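Local coordinates for protein esterase E25 (Uncultured bacterium, PDB 4Q05) that hydrolyses ester bonds, as an esterase of the GTSAG motif subfamily of the bacterial hormone-sensitive lipase family, at residues 49-57 / 337-345; 139-147 / 166-174. All coordinates share one frame; numbering follows the deposited sequence.

Contact 1 (49-57 / 337-345); sequences GASDVLYNI and VDLTAPETQ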
loop_
_atom_site.group_PDB
_atom_site.type_symbol
_atom_site.label_atom_id
_atom_site.label_comp_id
_atom_site.label_asym_id
_atom_site.label_seq_id
_atom_site.Cartn_x
_atom_site.Cartn_y
_atom_site.Cartn_z
ATOM N N GLY A 49 6.785 9.713 11.105
ATOM C CA GLY A 49 6.288 9.956 9.765
ATOM C C GLY A 49 4.784 10.140 9.724
ATOM O O GLY A 49 4.248 10.695 8.767
ATOM N N ALA A 50 4.103 9.673 10.764
ATOM C CA ALA A 50 2.668 9.852 10.881
ATOM C C ALA A 50 2.345 11.282 11.337
ATOM O O ALA A 50 3.239 12.035 11.718
ATOM C CB ALA A 50 2.100 8.834 11.860
ATOM N N SER A 51 1.073 11.657 11.279
ATOM C CA SER A 51 0.631 12.936 11.828
ATOM C C SER A 51 0.932 12.992 13.319
ATOM O O SER A 51 1.080 11.959 13.974
ATOM C CB SER A 51 -0.877 13.103 11.639
ATOM O OG SER A 51 -1.574 12.164 12.452
ATOM N N ASP A 52 1.007 14.195 13.870
ATOM C CA ASP A 52 1.139 14.331 15.317
ATOM C C ASP A 52 0.021 13.604 16.049
ATOM O O ASP A 52 0.264 12.920 17.031
ATOM C CB ASP A 52 1.182 15.804 15.721
ATOM C CG ASP A 52 2.428 16.497 15.212
ATOM O OD1 ASP A 52 3.377 15.778 14.815
ATOM O OD2 ASP A 52 2.463 17.745 15.200
ATOM N N VAL A 53 -1.205 13.740 15.560
ATOM C CA VAL A 53 -2.340 13.070 16.192
ATOM C C VAL A 53 -2.117 11.553 16.267
ATOM O O VAL A 53 -2.305 10.937 17.316
ATOM C CB VAL A 53 -3.663 13.369 15.442
ATOM C CG1 VAL A 53 -4.824 12.596 16.055
ATOM C CG2 VAL A 53 -3.955 14.868 15.440
ATOM N N LEU A 54 -1.727 10.943 15.152
ATOM C CA LEU A 54 -1.559 9.487 15.127
ATOM C C LEU A 54 -0.318 9.084 15.921
ATOM O O LEU A 54 -0.328 8.106 16.688
ATOM C CB LEU A 54 -1.466 8.973 13.687
ATOM C CG LEU A 54 -1.294 7.463 13.574
ATOM C CD1 LEU A 54 -2.453 6.767 14.269
ATOM C CD2 LEU A 54 -1.194 7.030 12.104
ATOM N N TYR A 55 0.750 9.853 15.751
ATOM C CA TYR A 55 1.956 9.639 16.535
ATOM C C TYR A 55 1.634 9.622 18.036
ATOM O O TYR A 55 2.103 8.754 18.784
ATOM C CB TYR A 55 2.969 10.727 16.240
ATOM C CG TYR A 55 4.266 10.561 17.000
ATOM C CD1 TYR A 55 4.413 11.081 18.282
ATOM C CD2 TYR A 55 5.345 9.887 16.437
ATOM C CE1 TYR A 55 5.602 10.938 18.987
ATOM C CE2 TYR A 55 6.545 9.741 17.135
ATOM C CZ TYR A 55 6.661 10.267 18.412
ATOM O OH TYR A 55 7.835 10.129 19.115
ATOM N N ASN A 56 0.826 10.573 18.483
ATOM C CA ASN A 56 0.487 10.625 19.908
ATOM C C ASN A 56 -0.390 9.448 20.339
ATOM O O ASN A 56 -0.175 8.858 21.396
ATOM C CB ASN A 56 -0.142 11.975 20.270
ATOM C CG ASN A 56 0.876 13.107 20.239
ATOM O OD1 ASN A 56 2.062 12.889 20.494
ATOM N ND2 ASN A 56 0.422 14.319 19.911
ATOM N N ILE A 57 -1.364 9.091 19.508
ATOM C CA ILE A 57 -2.174 7.917 19.786
ATOM C C ILE A 57 -1.287 6.691 19.958
ATOM O O ILE A 57 -1.393 5.955 20.938
ATOM C CB ILE A 57 -3.185 7.648 18.668
ATOM C CG1 ILE A 57 -4.312 8.684 18.714
ATOM C CG2 ILE A 57 -3.755 6.240 18.794
ATOM C CD1 ILE A 57 -5.327 8.518 17.602
ATOM N N VAL A 337 -10.868 5.984 13.734
ATOM C CA VAL A 337 -10.918 5.933 15.191
ATOM C C VAL A 337 -10.819 7.337 15.793
ATOM O O VAL A 337 -11.392 7.621 16.840
ATOM C CB VAL A 337 -9.803 5.028 15.750
ATOM C CG1 VAL A 337 -9.455 5.406 17.170
ATOM C CG2 VAL A 337 -10.226 3.558 15.664
ATOM N N ASP A 338 -10.104 8.227 15.117
ATOM C CA ASP A 338 -10.001 9.606 15.581
ATOM C C ASP A 338 -10.233 10.560 14.426
ATOM O O ASP A 338 -9.413 10.646 13.507
ATOM C CB ASP A 338 -8.634 9.852 16.211
ATOM C CG ASP A 338 -8.527 11.225 16.865
ATOM O OD1 ASP A 338 -9.072 12.218 16.322
ATOM O OD2 ASP A 338 -7.887 11.300 17.926
ATOM N N LEU A 339 -11.344 11.281 14.476
ATOM C CA LEU A 339 -11.748 12.116 13.357
ATOM C C LEU A 339 -10.802 13.300 13.157
ATOM O O LEU A 339 -10.839 13.956 12.116
ATOM C CB LEU A 339 -13.179 12.624 13.544
ATOM C CG LEU A 339 -14.343 11.616 13.600
ATOM C CD1 LEU A 339 -15.124 11.612 12.299
ATOM C CD2 LEU A 339 -13.891 10.205 13.971
ATOM N N THR A 340 -9.967 13.588 14.151
ATOM C CA THR A 340 -9.012 14.695 14.005
ATOM C C THR A 340 -7.689 14.287 13.343
ATOM O O THR A 340 -6.861 15.139 13.055
ATOM C CB THR A 340 -8.654 15.337 15.349
ATOM O OG1 THR A 340 -7.848 14.425 16.107
ATOM C CG2 THR A 340 -9.924 15.725 16.150
ATOM N N ALA A 341 -7.458 12.995 13.140
ATOM C CA ALA A 341 -6.205 12.573 12.523
ATOM C C ALA A 341 -6.141 13.090 11.089
ATOM O O ALA A 341 -7.081 12.908 10.316
ATOM C CB ALA A 341 -6.070 11.058 12.550
ATOM N N PRO A 342 -5.045 13.763 10.729
ATOM C CA PRO A 342 -4.945 14.108 9.306
ATOM C C PRO A 342 -5.130 12.899 8.391
ATOM O O PRO A 342 -5.669 13.075 7.311
ATOM C CB PRO A 342 -3.536 14.695 9.191
ATOM C CG PRO A 342 -3.360 15.409 10.541
ATOM C CD PRO A 342 -4.057 14.493 11.555
ATOM N N GLU A 343 -4.701 11.710 8.810
ATOM C CA GLU A 343 -4.844 10.509 7.981
ATOM C C GLU A 343 -6.309 10.240 7.672
ATOM O O GLU A 343 -6.687 9.940 6.549
ATOM C CB GLU A 343 -4.258 9.283 8.697
ATOM C CG GLU A 343 -2.730 9.264 8.756
ATOM C CD GLU A 343 -2.160 10.069 9.921
ATOM O OE1 GLU A 343 -2.935 10.723 10.655
ATOM O OE2 GLU A 343 -0.921 10.043 10.110
ATOM N N THR A 344 -7.123 10.339 8.706
ATOM C CA THR A 344 -8.554 10.115 8.605
ATOM C C THR A 344 -9.228 11.197 7.782
ATOM O O THR A 344 -10.070 10.914 6.927
ATOM C CB THR A 344 -9.157 10.072 10.022
ATOM O OG1 THR A 344 -8.576 8.973 10.725
ATOM C CG2 THR A 344 -10.664 9.922 9.983
ATOM N N GLN A 345 -8.863 12.450 8.020
ATOM C CA GLN A 345 -9.454 13.542 7.257
ATOM C C GLN A 345 -9.116 13.392 5.785
ATOM O O GLN A 345 -9.953 13.621 4.919
ATOM C CB GLN A 345 -8.958 14.897 7.768
ATOM C CG GLN A 345 -9.387 15.213 9.181
ATOM C CD GLN A 345 -8.823 16.525 9.654
ATOM O OE1 GLN A 345 -7.861 17.043 9.080
ATOM N NE2 GLN A 345 -9.414 17.079 10.702
#
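Glu343 holds Ser51 with both oxygens of its carboxylate, an example of a helix start secured by a residue far away in sequence. The backbone N of Ser51 gives a nearly straight bond (175°) to Glu343 OE2 at 2.8 Å. Ser51 OG gives its proton to the syn lone pair of Glu343 OE1, 2.7 Å away, and itself accepts from Leu54 N at 3.0 Å. The bend of the Glu343 chain at chi2 (84°) turns the carboxylate back to Ser51, while the Leu54 side chain crosses that of Glu343 at about a right angle, CD2 against OE2. With an alanine in place of Glu343, Ser51 N would probably lose its acceptor and the serine hydroxyl be free to turn off Leu54 N. Next along helix 52-59, Val53 can be followed outward. Its CB rests over Ala341 CA; CG1, anti to the backbone N, reaches Thr340 OG1 at 3.5 Å and also lies against Asp338 OD2; Val53 CG2 is 3.9 Å from Pro342 CD. OD1 of Asp338 accepts from Thr340 N, closing an Asx turn, and also from Thr340 OG1. One turn on, Ile57 CD1 touches Asp338 CB. Ser51 is thus a classic N-cap of helix 52-59, but the carboxylate that a capping box would draw from the same helix comes instead from the first turn of the C-terminal helix 342-358.

Contact 2 (139-147 / 166-174); sequences GAFVLNGGE and SIDYRMPPS
Met171 lies along the inside of the 139-147 loop and meets mostly backbone. Its CB and CG run beside Phe141 O, SD sits 3.4 Å from Leu143 O and near Val142 C, and the bend at chi3 (-68°) swings CE onto Gly145 CA at a tight 3.4 Å. The lack of a side chain on Gly145 makes this approach possible. Pro172 continues the line, its CD against Phe141 O, while Val142 CG1 comes over Pro172 O at 3.4 Å and, more loosely, the ring's CB. Both segments belong to one beta-alpha-beta unit of the alpha/beta hydrolase fold: 139-147 leads from strand 132-136 to helix 151-160, whereas the other segment leaves the adjacent parallel strand 164-168. With CG anti to the backbone N (chi1 174°), Asp168 reaches across to Gly146, whose N gives a hydrogen bond to Asp168 OD1 (2.9 Å), arriving from above the carboxylate plane, 55° out of it; OD2 is hydrogen-bonded to Ser115 OG. Elsewhere water joins the segments. One molecule donates to both Val142 O and Pro172 O; another donates to Tyr169 OH, 2.8 Å away, and accepts only weakly from Phe141 N, while Tyr169 OH is also bonded to His137 O.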
loop_
_atom_site.group_PDB
_atom_site.type_symbol
_atom_site.label_atom_id
_atom_site.label_comp_id
_atom_site.label_asym_id
_atom_site.label_seq_id
_atom_site.Cartn_x
_atom_site.Cartn_y
_atom_site.Cartn_z
ATOM N N GLY A 139 -15.328 -5.523 12.599
ATOM C CA GLY A 139 -15.330 -6.480 13.685
ATOM C C GLY A 139 -15.159 -7.831 13.025
ATOM O O GLY A 139 -15.479 -7.996 11.840
ATOM N N ALA A 140 -14.671 -8.785 13.771
ATOM C CA ALA A 140 -14.429 -10.072 13.237
ATOM C C ALA A 140 -15.655 -10.959 13.336
ATOM O O ALA A 140 -15.687 -11.881 14.111
ATOM C CB ALA A 140 -13.260 -10.712 13.920
ATOM N N PHE A 141 -16.644 -10.628 12.539
ATOM C CA PHE A 141 -17.760 -11.488 12.234
ATOM C C PHE A 141 -18.815 -11.690 13.318
ATOM O O PHE A 141 -19.867 -12.170 13.037
ATOM C CB PHE A 141 -17.271 -12.858 11.765
ATOM C CG PHE A 141 -16.332 -12.786 10.604
ATOM C CD1 PHE A 141 -16.810 -12.576 9.354
ATOM C CD2 PHE A 141 -14.978 -12.866 10.783
ATOM C CE1 PHE A 141 -15.962 -12.469 8.297
ATOM C CE2 PHE A 141 -14.129 -12.749 9.723
ATOM C CZ PHE A 141 -14.623 -12.557 8.486
ATOM N N VAL A 142 -18.511 -11.300 14.532
ATOM C CA VAL A 142 -19.438 -11.496 15.620
ATOM C C VAL A 142 -19.553 -10.231 16.458
ATOM O O VAL A 142 -20.336 -10.179 17.355
ATOM C CB VAL A 142 -19.039 -12.637 16.556
ATOM C CG1 VAL A 142 -18.977 -13.935 15.818
ATOM C CG2 VAL A 142 -17.702 -12.366 17.173
ATOM N N LEU A 143 -18.747 -9.236 16.143
ATOM C CA LEU A 143 -18.654 -8.016 16.930
ATOM C C LEU A 143 -19.443 -6.870 16.312
ATOM O O LEU A 143 -19.827 -6.921 15.148
ATOM C CB LEU A 143 -17.190 -7.600 17.104
ATOM C CG LEU A 143 -16.299 -8.633 17.806
ATOM C CD1 LEU A 143 -14.841 -8.170 17.873
ATOM C CD2 LEU A 143 -16.839 -8.975 19.209
ATOM N N ASN A 144 -19.677 -5.841 17.114
ATOM C CA ASN A 144 -20.303 -4.602 16.667
ATOM C C ASN A 144 -21.739 -4.730 16.189
ATOM O O ASN A 144 -22.160 -4.013 15.289
ATOM C CB ASN A 144 -19.443 -3.919 15.601
ATOM C CG ASN A 144 -18.030 -3.622 16.098
ATOM O OD1 ASN A 144 -17.833 -3.186 17.230
ATOM N ND2 ASN A 144 -17.050 -3.879 15.259
ATOM N N GLY A 145 -22.489 -5.635 16.806
ATOM C CA GLY A 145 -23.908 -5.751 16.547
ATOM C C GLY A 145 -24.616 -4.516 17.073
ATOM O O GLY A 145 -24.094 -3.800 17.935
ATOM N N GLY A 146 -25.800 -4.249 16.541
ATOM C CA GLY A 146 -26.579 -3.130 17.022
ATOM C C GLY A 146 -25.897 -1.798 16.795
ATOM O O GLY A 146 -25.143 -1.605 15.830
ATOM N N GLU A 147 -26.164 -0.867 17.697
ATOM C CA GLU A 147 -25.737 0.500 17.506
ATOM C C GLU A 147 -24.218 0.601 17.600
ATOM O O GLU A 147 -23.617 1.555 17.111
ATOM C CB GLU A 147 -26.419 1.399 18.535
ATOM C CG GLU A 147 -26.359 2.863 18.188
ATOM C CD GLU A 147 -27.113 3.717 19.182
ATOM O OE1 GLU A 147 -26.920 4.950 19.166
ATOM O OE2 GLU A 147 -27.892 3.147 19.974
ATOM N N SER A 166 -26.507 1.907 7.588
ATOM C CA SER A 166 -25.666 0.849 8.135
ATOM C C SER A 166 -26.492 -0.385 8.428
ATOM O O SER A 166 -27.508 -0.316 9.113
ATOM C CB SER A 166 -24.930 1.309 9.396
ATOM O OG SER A 166 -23.925 0.369 9.747
ATOM N N ILE A 167 -26.053 -1.518 7.897
ATOM C CA ILE A 167 -26.799 -2.750 8.062
ATOM C C ILE A 167 -26.371 -3.527 9.308
ATOM O O ILE A 167 -25.236 -3.967 9.429
ATOM C CB ILE A 167 -26.664 -3.649 6.831
ATOM C CG1 ILE A 167 -27.035 -2.839 5.579
ATOM C CG2 ILE A 167 -27.513 -4.913 7.024
ATOM C CD1 ILE A 167 -26.875 -3.587 4.277
ATOM N N ASP A 168 -27.306 -3.689 10.230
ATOM C CA ASP A 168 -27.068 -4.409 11.464
ATOM C C ASP A 168 -27.437 -5.871 11.207
ATOM O O ASP A 168 -28.458 -6.379 11.673
ATOM C CB ASP A 168 -27.925 -3.783 12.558
ATOM C CG ASP A 168 -27.865 -4.541 13.858
ATOM O OD1 ASP A 168 -26.919 -5.326 14.077
ATOM O OD2 ASP A 168 -28.777 -4.335 14.673
ATOM N N TYR A 169 -26.593 -6.537 10.436
ATOM C CA TYR A 169 -26.882 -7.879 9.975
ATOM C C TYR A 169 -26.763 -8.876 11.105
ATOM O O TYR A 169 -25.996 -8.673 12.049
ATOM C CB TYR A 169 -25.937 -8.259 8.831
ATOM C CG TYR A 169 -24.483 -7.902 9.084
ATOM C CD1 TYR A 169 -23.661 -8.740 9.824
ATOM C CD2 TYR A 169 -23.937 -6.724 8.580
ATOM C CE1 TYR A 169 -22.329 -8.427 10.055
ATOM C CE2 TYR A 169 -22.596 -6.396 8.805
ATOM C CZ TYR A 169 -21.801 -7.259 9.544
ATOM O OH TYR A 169 -20.477 -6.962 9.762
ATOM N N ARG A 170 -27.521 -9.959 10.997
ATOM C CA ARG A 170 -27.515 -11.001 12.014
ATOM C C ARG A 170 -26.182 -11.734 11.981
ATOM O O ARG A 170 -25.662 -12.042 10.903
ATOM C CB ARG A 170 -28.670 -11.992 11.772
ATOM C CG ARG A 170 -30.076 -11.455 12.073
ATOM C CD ARG A 170 -31.168 -12.414 11.547
ATOM N NE ARG A 170 -31.052 -12.594 10.103
ATOM C CZ ARG A 170 -31.268 -13.735 9.448
ATOM N NH1 ARG A 170 -31.630 -14.831 10.104
ATOM N NH2 ARG A 170 -31.119 -13.774 8.124
ATOM N N MET A 171 -25.641 -12.031 13.158
ATOM C CA MET A 171 -24.319 -12.625 13.259
ATOM C C MET A 171 -24.318 -13.893 14.106
ATOM O O MET A 171 -25.190 -14.082 14.946
ATOM C CB MET A 171 -23.352 -11.618 13.898
ATOM C CG MET A 171 -23.004 -10.415 13.033
ATOM S SD MET A 171 -21.830 -9.331 13.904
ATOM C CE MET A 171 -22.872 -8.717 15.228
ATOM N N PRO A 172 -23.314 -14.757 13.906
ATOM C CA PRO A 172 -23.111 -15.855 14.857
ATOM C C PRO A 172 -22.798 -15.259 16.228
ATOM O O PRO A 172 -22.355 -14.102 16.297
ATOM C CB PRO A 172 -21.872 -16.578 14.311
ATOM C CG PRO A 172 -21.708 -16.103 12.905
ATOM C CD PRO A 172 -22.279 -14.715 12.863
ATOM N N PRO A 173 -22.975 -16.040 17.310
ATOM C CA PRO A 173 -23.366 -17.456 17.322
ATOM C C PRO A 173 -24.870 -17.683 17.175
ATOM O O PRO A 173 -25.264 -18.779 16.784
ATOM C CB PRO A 173 -22.930 -17.914 18.719
ATOM C CG PRO A 173 -23.090 -16.704 19.559
ATOM C CD PRO A 173 -22.609 -15.574 18.661
ATOM N N SER A 174 -25.685 -16.681 17.491
ATOM C CA SER A 174 -27.140 -16.839 17.470
ATOM C C SER A 174 -27.653 -17.075 16.059
ATOM O O SER A 174 -28.610 -17.818 15.863
ATOM C CB SER A 174 -27.833 -15.606 18.065
ATOM O OG SER A 174 -27.404 -15.350 19.396
HETATM O O HOH W 1 -18.463 -8.763 10.487
HETATM O O HOH W 2 -22.690 -11.797 17.647
#

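In the fold
Contacts 1 and 2 show how one chain can be tied at two levels. Contact 2 joins segments only 19 residues apart and is nested inside the loop of some 280 residues that contact 1 closes. Their centres lie 27 Å apart and their nearest atoms about 10 Å, so they do not touch. Contact 2 is nearer the likely active site: Gly139 O makes a weak hydrogen bond to Ser206 OG of the probable nucleophile elbow, and the Gly138-Gly139 pair is consistent with the oxyanion-hole loop of this family. Contact 1, whose centre is about 19 Å from that of the chain, joins N- and C-terminal helices, with the Glu343 side chain about 10 Å from a sodium ion.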